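Local coordinates for protein shikimate kinase (Bacteroides thetaiotaomicron, PDB 3VAA) that probably phosphorylates the 3-hydroxyl group of shikimate with ATP and magnesium, a late step on the way to chorismate, at residues 31-36 with 129-134; 47-52 with 96-101; 55-60 with 82-87. All blocks are in the same frame, centred on the assembly; numbering follows the deposited sequence.

The three contacts of this shikimate kinase illustrate how a parallel sheet with helices on both faces builds a site at the ends of its strands. Contact 1 packs the P-loop, predicted to bind ATP, against helix 128-137, and contact 3 joins the helix of the predicted shikimate ligand Asp57 to helix 68-91; their centres are about 21 Å apart and their nearest atoms about 9 Å. Contact 2, near one edge of the sheet, touches both. Its strand runs on to Thr101, whose OG1 is 3.5 Å from Thr31 CG2 of contact 1, and Ser100 O lies 2.8 Å from Leu56 N of contact 3, a probable hydrogen bond.

Contact 1: 31-36 with 129-134; sequences TGYMGA and DVLFRR
Arg134 and Leu131 of helix 128-137 hold the P-loop (Walker A) segment that follows strand 27-31, Gly35 and Ala36 being predicted ATP ligands. Arg134 NH1 donates a fairly straight bond to Gly35 O, 3.0 Å long with 159° at the hydrogen. It reaches a lone pair of that oxygen in the carbonyl plane. The same nitrogen makes a weak, bent bond to Ala36 O, also 3.0 Å away, so one NH1 grips two successive carbonyls of the loop. One helical turn earlier, Leu131 sets CD2 against the peptide between the two residues, 3.6 Å from Gly35 C, while its CD1 branch reaches Tyr33 CD2 at 4.1 Å.

A type II beta turn from Tyr33 to Ala36, closed by Ala36 N to Tyr33 O, shapes the loop. Gly35 occupies its positive-phi corner (phi 91°) and, having no CB, lets Leu131 CD2 lie against its backbone. Behind the first shell, Glu181 forms a salt bridge with Arg134 NE and Ala177 O accepts from NH2, fixing the guanidinium group in rotation. Val130 CG1 sits over the rim of one face of that group, 3.4 Å above the Arg134 guanidinium plane.

Contact 2: 47-52 with 96-101; sequences RKLNVP and NVVIST
A Schellman motif closes helix 38-49 here and turns the chain toward the edge of the parallel sheet, within the beta-alpha-beta topology of the P-loop kinases, so that Val51 and Pro52 meet Asn96, Val97 and Val98. Asn50 is the C-prime residue of the motif, with positive phi. Val51 N returns to Ala46 O, and Asn50 N makes a weak bond to Arg47 O. Once released from the helix, Val51 and Pro52 lead into strand 53-55 alongside the start of strand 97-100; the CA 49 to 52 direction lies 83° from that of CA 96 to 98.

The polar link is a single backbone bond, Val98 N to Pro52 O, 3.1 Å long and nearly straight at 168°. Val98 also bonds with Ile54 of strand 53-55, so the pairing continues there. Val97 CG2 lies 3.5 Å from Pro52 O, and the CA-H of Val97 contributes a further CH...O contact to this oxygen.

The side chains meet at the start of the strand and just before it. Val51 sets CB 3.4 Å from Asn96 O, and Pro52 CD approaches this carbonyl oxygen at 3.3 Å, so two aliphatic groups lie against one oxygen. Val51 has CG1 anti to its carbonyl carbon (chi1 -61°), which carries that branch to Asn96 and directs CG2 to Val98 CG2, 3.8 Å away; the two valines cross at about a right angle. Leu49 adds a looser touch, CD1 to Val98 CG2 at 4.4 Å. Asn96 turns its own amide oxygen elsewhere, accepting from Val26 N.

Proline has no amide hydrogen to give. The chemistry implies a junction in which Pro52 can join the strand pairing only through its carbonyl, beside valine and leucine side chains packed together.

Contact 3: 55-60 with 82-87; sequences DLDWYI and ELERNM
Helix 56-60 and helix 82-87 pass each other at a steep angle of 103°, their axes 10.1 Å apart at closest approach, and Ile60 and Met87 are the residues whose CA atoms come nearest. The first helix starts at Asp55, its N-cap, whose OD1 accepts from Asp57 N, met from above the carboxylate plane.

Met87 is touched by Leu56, Tyr59 and Ile60. Ile60 CG1 meets Met87 CG at 3.8 Å, and Leu56 lays CD1 against Met87 CB at 3.9 Å, its chain crossing that of the methionine at about a right angle. The bend at chi2 (-51°) carries the sulfur to Tyr59, where Met87 SD lies 3.8 Å from Tyr59 CE2 in an oblique Met-aromatic contact. Ile60 spreads its other atoms along helix 82-87. Ile60 CG2 meets Leu83 CD1 at 3.6 Å, the closest approach between the segments, and Ile60 CD1 lies against CA and CB of Glu84.

Beside this apolar patch, two carboxylates face one another. Asp57, predicted to bind shikimate, has OD1 4.4 Å from Glu84 OE2, and two waters bridge the carboxylates, each giving a hydrogen bond to both of these oxygens. Water 1 is 2.7 Å from Glu84 OE2. Glu84 keeps its chain extended beyond CG to reach them, and its OE1 forms a salt bridge with Arg81, another predicted substrate ligand.

Tyr59 OH bonds to Glu90 further along helix 68-91, Phe64 of the first helix touches Leu83 and Met87, and the backbone of Leu56 is tied to Ser100, which joins this helix pair to the end of strand 97-100.

Contact 1: 31-36 with 129-134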
# COMPACT_ATOMS: atom_id res chain seq x y z
N THR A 31 -1.77 -3.66 -0.61
CA THR A 31 -2.68 -2.55 -0.59
C THR A 31 -3.01 -2.17 0.85
O THR A 31 -2.86 -2.99 1.78
CB THR A 31 -4.00 -2.89 -1.32
OG1 THR A 31 -4.71 -3.91 -0.60
CG2 THR A 31 -3.75 -3.37 -2.79
N GLY A 32 -3.47 -0.95 1.04
CA GLY A 32 -3.83 -0.49 2.37
C GLY A 32 -3.54 0.99 2.53
O GLY A 32 -3.00 1.62 1.63
N TYR A 33 -3.89 1.53 3.69
CA TYR A 33 -3.76 2.96 3.93
C TYR A 33 -2.34 3.35 4.29
O TYR A 33 -1.53 2.49 4.63
CB TYR A 33 -4.72 3.34 5.07
CG TYR A 33 -5.03 4.81 5.22
CD1 TYR A 33 -5.60 5.54 4.18
CD2 TYR A 33 -4.78 5.47 6.43
CE1 TYR A 33 -5.89 6.88 4.33
CE2 TYR A 33 -5.09 6.81 6.58
CZ TYR A 33 -5.63 7.51 5.53
OH TYR A 33 -5.92 8.84 5.72
N MET A 34 -2.04 4.64 4.20
CA MET A 34 -0.76 5.14 4.69
C MET A 34 -0.62 4.74 6.16
O MET A 34 -1.59 4.82 6.94
CB MET A 34 -0.65 6.67 4.57
CG MET A 34 -1.73 7.45 5.28
SD MET A 34 -1.38 9.22 5.24
CE MET A 34 -2.85 9.90 5.98
N GLY A 35 0.58 4.30 6.52
CA GLY A 35 0.85 3.87 7.87
C GLY A 35 0.63 2.40 8.12
O GLY A 35 1.04 1.90 9.16
N ALA A 36 -0.01 1.71 7.18
CA ALA A 36 -0.32 0.27 7.35
C ALA A 36 0.90 -0.64 7.38
O ALA A 36 0.85 -1.71 7.95
CB ALA A 36 -1.29 -0.21 6.27
N ASP A 129 -6.42 2.48 15.90
CA ASP A 129 -5.61 2.87 17.06
C ASP A 129 -4.14 2.78 16.69
O ASP A 129 -3.34 3.60 17.12
CB ASP A 129 -5.88 1.98 18.28
CG ASP A 129 -7.28 2.19 18.87
OD1 ASP A 129 -7.93 3.21 18.54
OD2 ASP A 129 -7.72 1.33 19.67
N VAL A 130 -3.80 1.76 15.89
CA VAL A 130 -2.42 1.56 15.48
C VAL A 130 -2.06 2.55 14.39
O VAL A 130 -0.96 3.10 14.42
CB VAL A 130 -2.16 0.11 15.02
CG1 VAL A 130 -0.74 -0.01 14.45
CG2 VAL A 130 -2.39 -0.88 16.19
N LEU A 131 -2.97 2.79 13.43
CA LEU A 131 -2.70 3.80 12.40
C LEU A 131 -2.49 5.18 13.05
O LEU A 131 -1.59 5.94 12.64
CB LEU A 131 -3.85 3.86 11.38
CG LEU A 131 -3.96 2.66 10.46
CD1 LEU A 131 -5.17 2.82 9.56
CD2 LEU A 131 -2.67 2.49 9.61
N PHE A 132 -3.33 5.48 14.05
CA PHE A 132 -3.26 6.73 14.81
C PHE A 132 -1.87 6.90 15.41
O PHE A 132 -1.20 7.94 15.20
CB PHE A 132 -4.36 6.75 15.88
CG PHE A 132 -4.36 7.98 16.76
CD1 PHE A 132 -4.97 9.16 16.34
CD2 PHE A 132 -3.79 7.94 18.02
CE1 PHE A 132 -4.98 10.29 17.15
CE2 PHE A 132 -3.81 9.07 18.85
CZ PHE A 132 -4.41 10.25 18.40
N ARG A 133 -1.41 5.90 16.16
CA ARG A 133 -0.07 5.98 16.75
C ARG A 133 1.02 6.16 15.70
O ARG A 133 1.85 7.08 15.79
CB ARG A 133 0.22 4.72 17.55
CG ARG A 133 1.51 4.78 18.35
CD ARG A 133 1.69 3.46 19.04
NE ARG A 133 1.97 2.42 18.06
CZ ARG A 133 1.52 1.17 18.12
NH1 ARG A 133 0.71 0.78 19.09
NH2 ARG A 133 1.86 0.31 17.18
N ARG A 134 1.02 5.30 14.68
CA ARG A 134 2.04 5.36 13.65
C ARG A 134 2.08 6.68 12.90
O ARG A 134 3.14 7.22 12.65
CB ARG A 134 1.88 4.23 12.64
CG ARG A 134 2.12 2.85 13.20
CD ARG A 134 1.79 1.79 12.13
NE ARG A 134 2.10 0.44 12.58
CZ ARG A 134 1.81 -0.66 11.90
NH1 ARG A 134 1.19 -0.61 10.73
NH2 ARG A 134 2.12 -1.84 12.42

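Contact 2: 47-52 with 96-101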
# COMPACT_ATOMS: atom_id res chain seq x y z
N ARG A 47 12.52 -9.60 0.65
CA ARG A 47 13.81 -10.13 1.10
C ARG A 47 13.70 -11.62 1.41
O ARG A 47 14.55 -12.42 0.98
CB ARG A 47 14.36 -9.34 2.30
CG ARG A 47 15.17 -8.08 1.91
CD ARG A 47 15.92 -7.39 3.09
NE ARG A 47 15.04 -6.47 3.83
CZ ARG A 47 14.46 -6.71 5.01
NH1 ARG A 47 13.67 -5.77 5.54
NH2 ARG A 47 14.65 -7.86 5.67
N LYS A 48 12.65 -11.99 2.15
CA LYS A 48 12.38 -13.38 2.53
C LYS A 48 12.20 -14.27 1.30
O LYS A 48 12.72 -15.39 1.26
CB LYS A 48 11.10 -13.44 3.38
CG LYS A 48 10.82 -14.79 4.04
CD LYS A 48 11.86 -15.10 5.10
CE LYS A 48 11.48 -16.32 5.93
NZ LYS A 48 12.45 -16.52 7.03
N LEU A 49 11.45 -13.78 0.31
CA LEU A 49 11.20 -14.52 -0.93
C LEU A 49 12.37 -14.41 -1.92
O LEU A 49 12.40 -15.10 -2.93
CB LEU A 49 9.92 -14.02 -1.61
CG LEU A 49 8.59 -14.18 -0.88
CD1 LEU A 49 7.46 -13.61 -1.72
CD2 LEU A 49 8.33 -15.64 -0.57
N ASN A 50 13.31 -13.52 -1.62
CA ASN A 50 14.46 -13.24 -2.48
C ASN A 50 14.01 -12.72 -3.86
O ASN A 50 14.50 -13.17 -4.90
CB ASN A 50 15.39 -14.47 -2.61
CG ASN A 50 16.78 -14.10 -3.10
OD1 ASN A 50 17.52 -14.94 -3.60
ND2 ASN A 50 17.13 -12.82 -2.97
N VAL A 51 13.06 -11.80 -3.85
CA VAL A 51 12.58 -11.15 -5.07
C VAL A 51 12.66 -9.65 -4.82
O VAL A 51 12.71 -9.21 -3.66
CB VAL A 51 11.15 -11.55 -5.44
CG1 VAL A 51 11.03 -13.05 -5.68
CG2 VAL A 51 10.18 -11.11 -4.36
N PRO A 52 12.71 -8.84 -5.89
CA PRO A 52 12.77 -7.40 -5.67
C PRO A 52 11.46 -6.82 -5.17
O PRO A 52 10.41 -7.39 -5.40
CB PRO A 52 13.10 -6.84 -7.06
CG PRO A 52 12.82 -7.92 -8.02
CD PRO A 52 12.99 -9.20 -7.29
N ASN A 96 8.11 -12.40 -10.43
CA ASN A 96 8.94 -12.56 -9.22
C ASN A 96 9.22 -11.22 -8.59
O ASN A 96 10.34 -10.72 -8.62
CB ASN A 96 10.21 -13.33 -9.54
CG ASN A 96 9.93 -14.72 -9.97
OD1 ASN A 96 9.11 -15.40 -9.36
ND2 ASN A 96 10.59 -15.17 -11.03
N VAL A 97 8.16 -10.65 -8.01
CA VAL A 97 8.23 -9.32 -7.45
C VAL A 97 7.14 -9.12 -6.40
O VAL A 97 6.12 -9.79 -6.41
CB VAL A 97 8.05 -8.28 -8.61
CG1 VAL A 97 6.67 -8.40 -9.27
CG2 VAL A 97 8.25 -6.89 -8.12
N VAL A 98 7.42 -8.21 -5.47
CA VAL A 98 6.44 -7.76 -4.49
C VAL A 98 6.23 -6.30 -4.83
O VAL A 98 7.20 -5.54 -4.92
CB VAL A 98 6.93 -7.89 -3.04
CG1 VAL A 98 5.89 -7.26 -2.09
CG2 VAL A 98 7.18 -9.35 -2.71
N ILE A 99 4.97 -5.93 -5.01
CA ILE A 99 4.59 -4.59 -5.43
C ILE A 99 3.70 -3.89 -4.42
O ILE A 99 2.64 -4.38 -4.07
CB ILE A 99 3.82 -4.64 -6.78
CG1 ILE A 99 4.69 -5.28 -7.86
CG2 ILE A 99 3.36 -3.21 -7.16
CD1 ILE A 99 3.98 -5.67 -9.14
N SER A 100 4.14 -2.74 -3.95
CA SER A 100 3.35 -1.92 -3.05
C SER A 100 2.62 -0.84 -3.87
O SER A 100 3.19 -0.27 -4.81
CB SER A 100 4.22 -1.28 -2.00
OG SER A 100 3.43 -0.42 -1.21
N THR A 101 1.37 -0.58 -3.52
CA THR A 101 0.56 0.40 -4.22
C THR A 101 0.22 1.57 -3.29
O THR A 101 0.22 1.43 -2.08
CB THR A 101 -0.74 -0.25 -4.79
OG1 THR A 101 -1.52 -0.76 -3.71
CG2 THR A 101 -0.40 -1.37 -5.72

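Contact 3: 55-60 with 82-87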
# COMPACT_ATOMS: atom_id res chain seq x y z
N ASP A 55 7.86 -0.17 -5.20
CA ASP A 55 6.83 0.76 -4.70
C ASP A 55 6.29 1.47 -5.95
O ASP A 55 7.04 2.11 -6.68
CB ASP A 55 7.47 1.75 -3.73
CG ASP A 55 6.52 2.83 -3.24
OD1 ASP A 55 5.43 3.02 -3.79
OD2 ASP A 55 6.89 3.51 -2.26
N LEU A 56 5.01 1.33 -6.23
CA LEU A 56 4.43 1.94 -7.43
C LEU A 56 4.68 3.44 -7.54
O LEU A 56 4.94 3.95 -8.62
CB LEU A 56 2.94 1.64 -7.54
CG LEU A 56 2.22 2.08 -8.83
CD1 LEU A 56 2.94 1.59 -10.05
CD2 LEU A 56 0.75 1.58 -8.79
N ASP A 57 4.59 4.16 -6.42
CA ASP A 57 4.87 5.61 -6.45
C ASP A 57 6.28 5.89 -6.91
O ASP A 57 6.52 6.87 -7.66
CB ASP A 57 4.62 6.25 -5.10
CG ASP A 57 3.15 6.41 -4.79
OD1 ASP A 57 2.29 6.17 -5.66
OD2 ASP A 57 2.85 6.82 -3.64
N TRP A 58 7.23 5.08 -6.46
CA TRP A 58 8.63 5.23 -6.90
C TRP A 58 8.71 4.97 -8.40
O TRP A 58 9.38 5.70 -9.14
CB TRP A 58 9.56 4.29 -6.13
CG TRP A 58 10.97 4.19 -6.67
CD1 TRP A 58 12.02 5.00 -6.37
CD2 TRP A 58 11.46 3.22 -7.62
NE1 TRP A 58 13.14 4.60 -7.07
CE2 TRP A 58 12.82 3.51 -7.84
CE3 TRP A 58 10.88 2.14 -8.30
CZ2 TRP A 58 13.62 2.76 -8.72
CZ3 TRP A 58 11.66 1.40 -9.17
CH2 TRP A 58 13.03 1.71 -9.37
N TYR A 59 8.02 3.92 -8.85
CA TYR A 59 8.04 3.55 -10.27
C TYR A 59 7.50 4.69 -11.14
O TYR A 59 8.07 5.04 -12.19
CB TYR A 59 7.26 2.25 -10.47
CG TYR A 59 7.31 1.74 -11.87
CD1 TYR A 59 8.36 0.94 -12.30
CD2 TYR A 59 6.31 2.05 -12.79
CE1 TYR A 59 8.41 0.47 -13.59
CE2 TYR A 59 6.34 1.57 -14.07
CZ TYR A 59 7.41 0.78 -14.48
OH TYR A 59 7.48 0.30 -15.77
N ILE A 60 6.42 5.29 -10.68
CA ILE A 60 5.80 6.44 -11.35
C ILE A 60 6.80 7.60 -11.48
O ILE A 60 6.96 8.16 -12.56
CB ILE A 60 4.56 6.90 -10.57
CG1 ILE A 60 3.38 5.93 -10.79
CG2 ILE A 60 4.17 8.33 -10.99
CD1 ILE A 60 2.19 6.11 -9.78
N GLU A 82 -5.21 8.31 -13.79
CA GLU A 82 -5.04 7.63 -15.09
C GLU A 82 -3.59 7.14 -15.24
O GLU A 82 -3.34 6.00 -15.62
CB GLU A 82 -5.39 8.58 -16.23
CG GLU A 82 -5.28 8.00 -17.63
CD GLU A 82 -5.63 9.07 -18.66
OE1 GLU A 82 -6.82 9.26 -18.91
OE2 GLU A 82 -4.72 9.67 -19.21
N LEU A 83 -2.62 7.99 -14.91
CA LEU A 83 -1.23 7.57 -15.06
C LEU A 83 -0.87 6.46 -14.07
O LEU A 83 -0.12 5.53 -14.41
CB LEU A 83 -0.28 8.76 -14.96
CG LEU A 83 0.14 9.47 -13.74
CD1 LEU A 83 1.20 8.69 -12.96
CD2 LEU A 83 0.72 10.79 -14.26
N GLU A 84 -1.42 6.54 -12.85
CA GLU A 84 -1.19 5.50 -11.86
C GLU A 84 -1.73 4.14 -12.35
O GLU A 84 -1.07 3.11 -12.23
CB GLU A 84 -1.85 5.88 -10.54
CG GLU A 84 -1.75 4.85 -9.44
CD GLU A 84 -2.42 5.31 -8.17
OE1 GLU A 84 -3.64 5.67 -8.23
OE2 GLU A 84 -1.73 5.33 -7.11
N ARG A 85 -2.94 4.15 -12.91
CA ARG A 85 -3.52 2.96 -13.50
C ARG A 85 -2.61 2.39 -14.60
O ARG A 85 -2.34 1.21 -14.66
CB ARG A 85 -4.90 3.32 -14.07
CG ARG A 85 -5.64 2.21 -14.78
CD ARG A 85 -5.25 2.09 -16.25
NE ARG A 85 -6.07 1.10 -16.96
CZ ARG A 85 -5.72 0.47 -18.08
NH1 ARG A 85 -4.53 0.70 -18.65
NH2 ARG A 85 -6.53 -0.42 -18.61
N ASN A 86 -2.14 3.26 -15.48
CA ASN A 86 -1.27 2.81 -16.55
C ASN A 86 0.05 2.21 -16.02
O ASN A 86 0.52 1.21 -16.54
CB ASN A 86 -1.01 3.95 -17.53
CG ASN A 86 -2.24 4.35 -18.30
OD1 ASN A 86 -3.12 3.51 -18.54
ND2 ASN A 86 -2.27 5.60 -18.78
N MET A 87 0.61 2.80 -14.97
CA MET A 87 1.84 2.28 -14.42
C MET A 87 1.59 0.96 -13.66
O MET A 87 2.44 0.06 -13.68
CB MET A 87 2.53 3.33 -13.54
CG MET A 87 3.09 4.54 -14.31
SD MET A 87 4.12 4.12 -15.73
CE MET A 87 2.91 4.08 -17.10
O HOH W 1 0.53 4.00 -6.33
O HOH W 2 -0.32 7.27 -5.37